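Local coordinates for protein BldN (Streptomyces venezuelae, PDB 6DXO) that probably serves in this chain as the cytoplasmic anti-sigma domain of the membrane protein RsbN, which binds the ECF sigma factor BldN and keeps it from directing transcription, at residues 63-66 with 67-71; 40-43 with 44-48; 12-15 with 16-20; 57-60 with 61-64. One frame throughout, in Å; residues are numbered along the deposited sequence.

Interaction 1: residues 63-66 with 67-71; sequences KVVQ and RAQLV
Gln69 turns its CG back beside its own backbone N (chi1 -80°), which lays the methylene chain over the Val65 carbonyl one turn earlier: Gln69 CG lies 3.4 Å from Val65 O. From there the amide reaches the flank of the valine, with Gln69 NE2 4.0 Å from Val65 CG1, a contact of plain van der Waals kind. The same choice at Leu70 (chi1 -67°) swings its branch onto the Gln66 carbonyl, where Leu70 CD1 comes to 3.3 Å from Gln66 O. Arg67 takes the other course. Its CG stands opposite the backbone N, and the nearly straight chain leads outward, leaving only Arg67 CB against the preceding turn, 3.2 Å from Lys63 O. All of this rides on the regular i to i+4 ladder of helix 60-78. Gln69 N donates to Val65 O at 2.8 Å, nearly straight at 163°, while Leu70 N reaches Gln66 O at 2.9 Å. The polar ends that leave this ladder are spent on the sigma factor chain: Arg67 forms salt bridges with Glu13 and Asp20 of that chain, and Lys63 with its Asp24. Gln66, a buried amide, bonds through OE1 to Tyr19 OH and through NE2 to the Glu41 carbonyl, both of the sigma factor. Val65 and Leu70 suit the same interface as apolar residues, packing on Thr108 and Tyr19 of the partner respectively.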
loop_
_atom_site.group_PDB
_atom_site.type_symbol
_atom_site.label_atom_id
_atom_site.label_comp_id
_atom_site.label_asym_id
_atom_site.label_seq_id
_atom_site.Cartn_x
_atom_site.Cartn_y
_atom_site.Cartn_z
ATOM N N LYS B 63 -4.393 -3.722 3.334
ATOM C CA LYS B 63 -4.031 -3.749 1.908
ATOM C C LYS B 63 -5.220 -4.098 1.012
ATOM O O LYS B 63 -5.376 -3.546 -0.093
ATOM C CB LYS B 63 -2.897 -4.737 1.648
ATOM C CG LYS B 63 -1.538 -4.300 2.153
ATOM C CD LYS B 63 -0.480 -5.236 1.569
ATOM C CE LYS B 63 0.933 -4.782 1.883
ATOM N NZ LYS B 63 1.443 -3.874 0.823
ATOM N N VAL B 64 -6.040 -5.056 1.443
ATOM C CA VAL B 64 -7.178 -5.441 0.610
ATOM C C VAL B 64 -8.074 -4.234 0.333
ATOM O O VAL B 64 -8.461 -3.970 -0.805
ATOM C CB VAL B 64 -8.013 -6.568 1.254
ATOM C CG1 VAL B 64 -9.173 -6.950 0.331
ATOM C CG2 VAL B 64 -7.117 -7.761 1.545
ATOM N N VAL B 65 -8.367 -3.470 1.378
ATOM C CA VAL B 65 -9.319 -2.381 1.257
ATOM C C VAL B 65 -8.701 -1.221 0.486
ATOM O O VAL B 65 -9.339 -0.638 -0.411
ATOM C CB VAL B 65 -9.814 -1.900 2.628
ATOM C CG1 VAL B 65 -10.681 -0.671 2.477
ATOM C CG2 VAL B 65 -10.616 -3.010 3.334
ATOM N N GLN B 66 -7.451 -0.906 0.800
ATOM C CA GLN B 66 -6.791 0.206 0.096
ATOM C C GLN B 66 -6.659 -0.076 -1.394
ATOM O O GLN B 66 -6.895 0.800 -2.220
ATOM C CB GLN B 66 -5.421 0.504 0.687
ATOM C CG GLN B 66 -5.505 0.966 2.142
ATOM C CD GLN B 66 -4.198 1.544 2.681
ATOM O OE1 GLN B 66 -3.105 1.260 2.173
ATOM N NE2 GLN B 66 -4.310 2.337 3.739
ATOM N N ARG B 67 -6.232 -1.285 -1.732
ATOM C CA ARG B 67 -6.082 -1.667 -3.138
ATOM C C ARG B 67 -7.415 -1.551 -3.874
ATOM O O ARG B 67 -7.470 -1.065 -5.009
ATOM C CB ARG B 67 -5.516 -3.095 -3.259
ATOM C CG ARG B 67 -5.055 -3.474 -4.694
ATOM C CD ARG B 67 -4.755 -4.971 -4.812
ATOM N NE ARG B 67 -3.881 -5.286 -5.940
ATOM C CZ ARG B 67 -4.297 -5.483 -7.192
ATOM N NH1 ARG B 67 -5.585 -5.399 -7.486
ATOM N NH2 ARG B 67 -3.416 -5.738 -8.153
ATOM N N ALA B 68 -8.485 -2.026 -3.242
ATOM C CA ALA B 68 -9.808 -1.960 -3.845
ATOM C C ALA B 68 -10.242 -0.501 -4.011
ATOM O O ALA B 68 -10.790 -0.118 -5.046
ATOM C CB ALA B 68 -10.826 -2.745 -3.014
ATOM N N GLN B 69 -9.975 0.322 -2.999
ATOM C CA GLN B 69 -10.269 1.753 -3.105
ATOM C C GLN B 69 -9.539 2.380 -4.296
ATOM O O GLN B 69 -10.093 3.228 -4.995
ATOM C CB GLN B 69 -9.867 2.499 -1.825
ATOM C CG GLN B 69 -10.859 2.399 -0.669
ATOM C CD GLN B 69 -10.413 3.203 0.545
ATOM O OE1 GLN B 69 -11.094 4.137 0.975
ATOM N NE2 GLN B 69 -9.260 2.842 1.100
ATOM N N LEU B 70 -8.299 1.976 -4.530
ATOM C CA LEU B 70 -7.532 2.604 -5.613
ATOM C C LEU B 70 -7.993 2.141 -6.997
ATOM O O LEU B 70 -8.086 2.938 -7.952
ATOM C CB LEU B 70 -6.053 2.313 -5.419
ATOM C CG LEU B 70 -5.525 3.011 -4.172
ATOM C CD1 LEU B 70 -4.297 2.326 -3.624
ATOM C CD2 LEU B 70 -5.207 4.496 -4.555
ATOM N N VAL B 71 -8.284 0.855 -7.113
ATOM C CA VAL B 71 -8.760 0.309 -8.378
ATOM C C VAL B 71 -10.112 0.928 -8.728
ATOM O O VAL B 71 -10.355 1.286 -9.880
ATOM C CB VAL B 71 -8.827 -1.251 -8.347
ATOM C CG1 VAL B 71 -9.455 -1.796 -9.629
ATOM C CG2 VAL B 71 -7.427 -1.826 -8.182
#

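Interaction 2: residues 40-43 with 44-48; sequences QGKL and LALAS
The first turns of helix 41-51 hold this contact, in which each carbonyl of residues 40-43 takes the N-H four residues on. Leu44 N donates to Gln40 O at 3.1 Å, and Ala47 N to Leu43 O at 3.0 Å. The bond from Ala45 N to Gly41 O, at 3.2 Å, is the least regular: its donor sits 38° out of the carbonyl plane, as can happen where a helix is just starting. Above the ladder the leucines lean back toward the N-terminal end. Leu44 and Leu46 each carry CG beside their own backbone N, which sets Leu44 CG 3.4 Å from Gln40 O and Leu46 CG 3.2 Å from Lys42 O. On the side exposed to solvent, Lys42 bends at its second torsion (chi2 53°), and its alkyl chain passes Leu46 at a slant, Lys42 CE standing 4.1 Å from Leu46 CD2. A lysine fits here because its methylenes can cover the leucine while the ammonium group remains on the exposed surface. The inner side faces helix 3-20: Leu43 touches Phe14, Leu44 touches Ala17 and Ala47 touches Leu18. The small Ala47 probably lets the backbones come close, while Leu43 and Leu44 fill the seam. Gln40 touches Ala13 just ahead of them. Leu43, Leu44 and Ala47 thus form an apolar stripe with the three-and-four spacing usual where two helices pair.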
loop_
_atom_site.group_PDB
_atom_site.type_symbol
_atom_site.label_atom_id
_atom_site.label_comp_id
_atom_site.label_asym_id
_atom_site.label_seq_id
_atom_site.Cartn_x
_atom_site.Cartn_y
_atom_site.Cartn_z
ATOM N N GLN B 40 34.247 -6.778 -2.637
ATOM C CA GLN B 40 32.883 -6.379 -2.971
ATOM C C GLN B 40 31.860 -7.408 -2.493
ATOM O O GLN B 40 30.696 -7.078 -2.259
ATOM C CB GLN B 40 32.739 -6.176 -4.478
ATOM C CG GLN B 40 31.428 -5.535 -4.886
ATOM C CD GLN B 40 31.091 -5.779 -6.341
ATOM O OE1 GLN B 40 30.833 -4.843 -7.097
ATOM N NE2 GLN B 40 31.083 -7.046 -6.740
ATOM N N GLY B 41 32.297 -8.657 -2.363
ATOM C CA GLY B 41 31.432 -9.719 -1.885
ATOM C C GLY B 41 31.099 -9.547 -0.416
ATOM O O GLY B 41 30.032 -9.951 0.045
ATOM N N LYS B 42 32.022 -8.946 0.326
ATOM C CA LYS B 42 31.791 -8.680 1.736
ATOM C C LYS B 42 30.796 -7.534 1.882
ATOM O O LYS B 42 29.913 -7.569 2.737
ATOM C CB LYS B 42 33.105 -8.352 2.450
ATOM C CG LYS B 42 32.963 -8.184 3.956
ATOM C CD LYS B 42 32.264 -9.382 4.587
ATOM C CE LYS B 42 32.051 -9.172 6.080
ATOM N NZ LYS B 42 31.351 -10.324 6.722
ATOM N N LEU B 43 30.938 -6.525 1.030
ATOM C CA LEU B 43 30.036 -5.381 1.045
ATOM C C LEU B 43 28.605 -5.820 0.772
ATOM O O LEU B 43 27.676 -5.404 1.463
ATOM C CB LEU B 43 30.476 -4.341 0.015
ATOM C CG LEU B 43 31.879 -3.764 0.204
ATOM C CD1 LEU B 43 32.168 -2.723 -0.867
ATOM C CD2 LEU B 43 32.038 -3.168 1.595
ATOM N N LEU B 44 28.432 -6.662 -0.239
ATOM C CA LEU B 44 27.112 -7.158 -0.603
ATOM C C LEU B 44 26.502 -7.982 0.525
ATOM O O LEU B 44 25.300 -7.919 0.768
ATOM C CB LEU B 44 27.181 -7.985 -1.889
ATOM C CG LEU B 44 27.385 -7.203 -3.191
ATOM C CD1 LEU B 44 27.688 -8.138 -4.355
ATOM C CD2 LEU B 44 26.168 -6.337 -3.499
ATOM N N ALA B 45 27.342 -8.746 1.216
ATOM C CA ALA B 45 26.882 -9.583 2.317
ATOM C C ALA B 45 26.367 -8.730 3.469
ATOM O O ALA B 45 25.393 -9.093 4.140
ATOM C CB ALA B 45 28.001 -10.506 2.792
ATOM N N LEU B 46 27.025 -7.599 3.700
ATOM C CA LEU B 46 26.612 -6.682 4.752
ATOM C C LEU B 46 25.275 -6.032 4.399
ATOM O O LEU B 46 24.377 -5.947 5.238
ATOM C CB LEU B 46 27.685 -5.620 4.996
ATOM C CG LEU B 46 29.027 -6.147 5.505
ATOM C CD1 LEU B 46 30.095 -5.063 5.464
ATOM C CD2 LEU B 46 28.881 -6.707 6.911
ATOM N N ALA B 47 25.147 -5.583 3.153
ATOM C CA ALA B 47 23.903 -4.979 2.685
ATOM C C ALA B 47 22.752 -5.978 2.748
ATOM O O ALA B 47 21.625 -5.617 3.093
ATOM C CB ALA B 47 24.063 -4.439 1.275
ATOM N N SER B 48 23.032 -7.231 2.403
ATOM C CA SER B 48 22.012 -8.279 2.485
ATOM C C SER B 48 21.645 -8.563 3.937
ATOM O O SER B 48 20.488 -8.824 4.256
ATOM C CB SER B 48 22.483 -9.564 1.798
ATOM O OG SER B 48 22.470 -9.424 0.389
#

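Interaction 3: residues 12-15 with 16-20; sequences NAFA and QALED
Leu18 lays one methyl over a face of the Phe14 ring, one helical turn later in the chain. Its CD1 stands 3.8 Å from the ring centroid and 24° off the ring normal, a CH-pi contact displaced toward the rim, where Leu18 CD1 is 3.5 Å from Phe14 CE1. The other branch reaches the far end of the ring, Leu18 CD2 lying 3.8 Å from Phe14 CZ. Two different first torsions bring the groups together. Phe14 holds CG away from its backbone N (chi1 -178°) and leans forward, whereas Leu18 turns CG beside its own N (chi1 -73°) and leans back. Beneath them Leu18 N donates to Phe14 O at 2.8 Å, nearly along the C=O axis, which fixes the spacing of the two side chains. An alanine at Phe14 is likely to leave the Leu18 methyls without their aromatic face and open a gap against Leu43 and Leu44 of helix 41-51, on which the ring also packs. Away from this side Gln16 and Glu19 put polar groups on the surface: Glu19 CG passes 3.5 Å from Ala15 O, and Glu19 N bonds that same Ala15 O at 3.2 Å. Ala17, by contrast, presents just a methyl to Leu44, as suits a close approach. An aromatic and an aliphatic residue one turn apart, facing a partner helix with polar residues on the outer side, are consistent with one member of a helix-helix pair.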
loop_
_atom_site.group_PDB
_atom_site.type_symbol
_atom_site.label_atom_id
_atom_site.label_comp_id
_atom_site.label_asym_id
_atom_site.label_seq_id
_atom_site.Cartn_x
_atom_site.Cartn_y
_atom_site.Cartn_z
ATOM N N ASN B 12 30.109 2.423 -8.515
ATOM C CA ASN B 12 29.125 2.091 -9.545
ATOM C C ASN B 12 28.927 0.583 -9.709
ATOM O O ASN B 12 27.835 0.123 -10.037
ATOM C CB ASN B 12 29.502 2.730 -10.883
ATOM C CG ASN B 12 29.445 4.248 -10.845
ATOM O OD1 ASN B 12 28.545 4.836 -10.241
ATOM N ND2 ASN B 12 30.410 4.891 -11.493
ATOM N N ALA B 13 29.989 -0.184 -9.477
ATOM C CA ALA B 13 29.918 -1.640 -9.547
ATOM C C ALA B 13 29.077 -2.180 -8.394
ATOM O O ALA B 13 28.259 -3.085 -8.572
ATOM C CB ALA B 13 31.311 -2.240 -9.506
ATOM N N PHE B 14 29.292 -1.616 -7.213
ATOM C CA PHE B 14 28.531 -1.994 -6.035
ATOM C C PHE B 14 27.054 -1.684 -6.257
ATOM O O PHE B 14 26.191 -2.517 -5.995
ATOM C CB PHE B 14 29.078 -1.266 -4.808
ATOM C CG PHE B 14 28.384 -1.618 -3.520
ATOM C CD1 PHE B 14 27.827 -0.626 -2.729
ATOM C CD2 PHE B 14 28.296 -2.938 -3.094
ATOM C CE1 PHE B 14 27.190 -0.942 -1.534
ATOM C CE2 PHE B 14 27.662 -3.259 -1.900
ATOM C CZ PHE B 14 27.111 -2.260 -1.123
ATOM N N ALA B 15 26.766 -0.488 -6.756
ATOM C CA ALA B 15 25.392 -0.089 -7.024
ATOM C C ALA B 15 24.721 -1.110 -7.930
ATOM O O ALA B 15 23.615 -1.573 -7.655
ATOM C CB ALA B 15 25.351 1.304 -7.658
ATOM N N GLN B 16 25.408 -1.467 -9.012
ATOM C CA GLN B 16 24.876 -2.425 -9.975
ATOM C C GLN B 16 24.692 -3.810 -9.361
ATOM O O GLN B 16 23.734 -4.515 -9.673
ATOM C CB GLN B 16 25.782 -2.510 -11.204
ATOM C CG GLN B 16 25.219 -3.383 -12.302
ATOM C CD GLN B 16 23.857 -2.910 -12.769
ATOM O OE1 GLN B 16 22.960 -3.714 -13.020
ATOM N NE2 GLN B 16 23.698 -1.600 -12.892
ATOM N N ALA B 17 25.618 -4.195 -8.488
ATOM C CA ALA B 17 25.530 -5.468 -7.787
ATOM C C ALA B 17 24.325 -5.510 -6.844
ATOM O O ALA B 17 23.630 -6.522 -6.762
ATOM C CB ALA B 17 26.809 -5.738 -7.023
ATOM N N LEU B 18 24.080 -4.414 -6.130
ATOM C CA LEU B 18 22.955 -4.363 -5.198
ATOM C C LEU B 18 21.640 -4.605 -5.924
ATOM O O LEU B 18 20.814 -5.403 -5.478
ATOM C CB LEU B 18 22.908 -3.022 -4.464
ATOM C CG LEU B 18 23.978 -2.809 -3.395
ATOM C CD1 LEU B 18 23.999 -1.357 -2.952
ATOM C CD2 LEU B 18 23.751 -3.738 -2.211
ATOM N N GLU B 19 21.449 -3.911 -7.040
ATOM C CA GLU B 19 20.270 -4.119 -7.867
ATOM C C GLU B 19 20.101 -5.609 -8.154
ATOM O O GLU B 19 19.013 -6.165 -7.995
ATOM C CB GLU B 19 20.388 -3.341 -9.179
ATOM C CG GLU B 19 20.407 -1.831 -9.015
ATOM C CD GLU B 19 20.577 -1.097 -10.333
ATOM O OE1 GLU B 19 21.227 -1.647 -11.247
ATOM O OE2 GLU B 19 20.054 0.031 -10.456
ATOM N N ASP B 20 21.189 -6.248 -8.570
ATOM C CA ASP B 20 21.172 -7.670 -8.877
ATOM C C ASP B 20 20.779 -8.470 -7.647
ATOM O O ASP B 20 20.004 -9.420 -7.732
ATOM C CB ASP B 20 22.546 -8.125 -9.372
ATOM C CG ASP B 20 22.859 -7.633 -10.774
ATOM O OD1 ASP B 20 22.114 -6.772 -11.287
ATOM O OD2 ASP B 20 23.856 -8.105 -11.358
#

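Interaction 4: residues 57-60 with 61-64; sequences QLDP and EVKV
Asp59 caps the start of helix 60-78, its OD1 accepting from Glu61 N at 2.8 Å. This is an N-cap bond, bent at the hydrogen (137°) and approached on the anti side, 34° out of the carboxylate plane. With CG opposite the backbone N (chi1 -177°), the carboxylate swings round to the open end of the first turn, where amide N-H groups lack a preceding carbonyl. Pro60 follows fittingly: it has no N-H to satisfy, and its ring fixes a helical phi. The tight part lies on the inner side. The CB of Asp59 packs against Val62, 3.6 Å from its CG2, the two side chains meeting at about a right angle, while the Asp59 carbonyl takes Lys63 N at 3.0 Å. Leu58, buried just before the cap, lies beside the lysine's methylenes and more loosely against Val62, with 4.2 Å between Leu58 CD2 and Val62 CG1. It also packs on Tyr27 of the sigma factor chain, so the capping turn is pressed into the complex. An alanine in place of Asp59 would probably leave the Glu61 N-H without its capping acceptor and the first turn free to fray. The outer side is looser, with the Pro60 ring exposed. Glu61, which also packs on Thr108 of the sigma factor chain, bends at its second torsion, and Glu61 OE2 stays 5.8 Å from Asp59 OD1, a separation likely to ease repulsion between these like charges. Five positions beyond Leu58, Lys63 CE rests 3.7 Å from Leu58 CB.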
loop_
_atom_site.group_PDB
_atom_site.type_symbol
_atom_site.label_atom_id
_atom_site.label_comp_id
_atom_site.label_asym_id
_atom_site.label_seq_id
_atom_site.Cartn_x
_atom_site.Cartn_y
_atom_site.Cartn_z
ATOM N N GLN B 57 5.246 -4.076 8.426
ATOM C CA GLN B 57 4.431 -4.467 7.290
ATOM C C GLN B 57 3.020 -3.916 7.407
ATOM O O GLN B 57 2.429 -3.916 8.492
ATOM C CB GLN B 57 4.381 -5.993 7.190
ATOM C CG GLN B 57 5.752 -6.650 7.148
ATOM C CD GLN B 57 5.672 -8.158 7.119
ATOM O OE1 GLN B 57 4.968 -8.738 6.292
ATOM N NE2 GLN B 57 6.389 -8.807 8.028
ATOM N N LEU B 58 2.497 -3.428 6.289
ATOM C CA LEU B 58 1.105 -3.003 6.210
ATOM C C LEU B 58 0.235 -4.213 6.467
ATOM O O LEU B 58 0.473 -5.266 5.883
ATOM C CB LEU B 58 0.791 -2.479 4.809
ATOM C CG LEU B 58 0.643 -0.984 4.539
ATOM C CD1 LEU B 58 0.436 -0.741 3.042
ATOM C CD2 LEU B 58 -0.495 -0.407 5.344
ATOM N N ASP B 59 -0.757 -4.055 7.342
ATOM C CA ASP B 59 -1.710 -5.109 7.657
ATOM C C ASP B 59 -2.304 -5.685 6.369
ATOM O O ASP B 59 -2.806 -4.945 5.545
ATOM C CB ASP B 59 -2.816 -4.490 8.512
ATOM C CG ASP B 59 -3.840 -5.493 8.975
ATOM O OD1 ASP B 59 -4.094 -6.472 8.250
ATOM O OD2 ASP B 59 -4.408 -5.290 10.070
ATOM N N PRO B 60 -2.260 -7.013 6.210
ATOM C CA PRO B 60 -2.874 -7.608 5.011
ATOM C C PRO B 60 -4.307 -7.172 4.771
ATOM O O PRO B 60 -4.644 -6.861 3.636
ATOM C CB PRO B 60 -2.827 -9.109 5.296
ATOM C CG PRO B 60 -1.671 -9.279 6.216
ATOM C CD PRO B 60 -1.602 -8.024 7.055
ATOM N N GLU B 61 -5.162 -7.157 5.793
ATOM C CA GLU B 61 -6.550 -6.785 5.532
ATOM C C GLU B 61 -6.728 -5.303 5.188
ATOM O O GLU B 61 -7.637 -4.926 4.450
ATOM C CB GLU B 61 -7.479 -7.247 6.662
ATOM C CG GLU B 61 -7.562 -8.781 6.756
ATOM C CD GLU B 61 -7.805 -9.462 5.402
ATOM O OE1 GLU B 61 -8.869 -9.226 4.799
ATOM O OE2 GLU B 61 -6.936 -10.241 4.939
ATOM N N VAL B 62 -5.835 -4.461 5.696
ATOM C CA VAL B 62 -5.797 -3.071 5.236
ATOM C C VAL B 62 -5.402 -2.966 3.749
ATOM O O VAL B 62 -5.999 -2.192 2.996
ATOM C CB VAL B 62 -4.849 -2.242 6.104
ATOM C CG1 VAL B 62 -4.705 -0.833 5.559
ATOM C CG2 VAL B 62 -5.375 -2.225 7.540
ATOM N N LYS B 63 -4.393 -3.722 3.334
ATOM C CA LYS B 63 -4.031 -3.749 1.908
ATOM C C LYS B 63 -5.220 -4.098 1.012
ATOM O O LYS B 63 -5.376 -3.546 -0.093
ATOM C CB LYS B 63 -2.897 -4.737 1.648
ATOM C CG LYS B 63 -1.538 -4.300 2.153
ATOM C CD LYS B 63 -0.480 -5.236 1.569
ATOM C CE LYS B 63 0.933 -4.782 1.883
ATOM N NZ LYS B 63 1.443 -3.874 0.823
ATOM N N VAL B 64 -6.040 -5.056 1.443
ATOM C CA VAL B 64 -7.178 -5.441 0.610
ATOM C C VAL B 64 -8.074 -4.234 0.333
ATOM O O VAL B 64 -8.461 -3.970 -0.805
ATOM C CB VAL B 64 -8.013 -6.568 1.254
ATOM C CG1 VAL B 64 -9.173 -6.950 0.331
ATOM C CG2 VAL B 64 -7.117 -7.761 1.545
#

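In the fold
The four contacts fall into two groups on opposite sides of the chain's centre. Interactions 2 and 3, with centres 11 Å apart, lie on helices 41-51 and 3-20, which pack on each other: Leu43 CB meets Phe14 CE2 at 3.6 Å, and Ala47 CB meets Leu18 CD2 at the same distance. Interactions 1 and 4 share Lys63 and Val64 on helix 60-78, their centres 9 Å apart, and the capped start of that helix leads straight into the turns that grip the sigma factor. About 15 Å separates the nearest atoms of interactions 2 and 4, bridged by the linker after helix 41-51. Within this assembly the sigma factor touches interactions 1 and 4, but not 2 or 3.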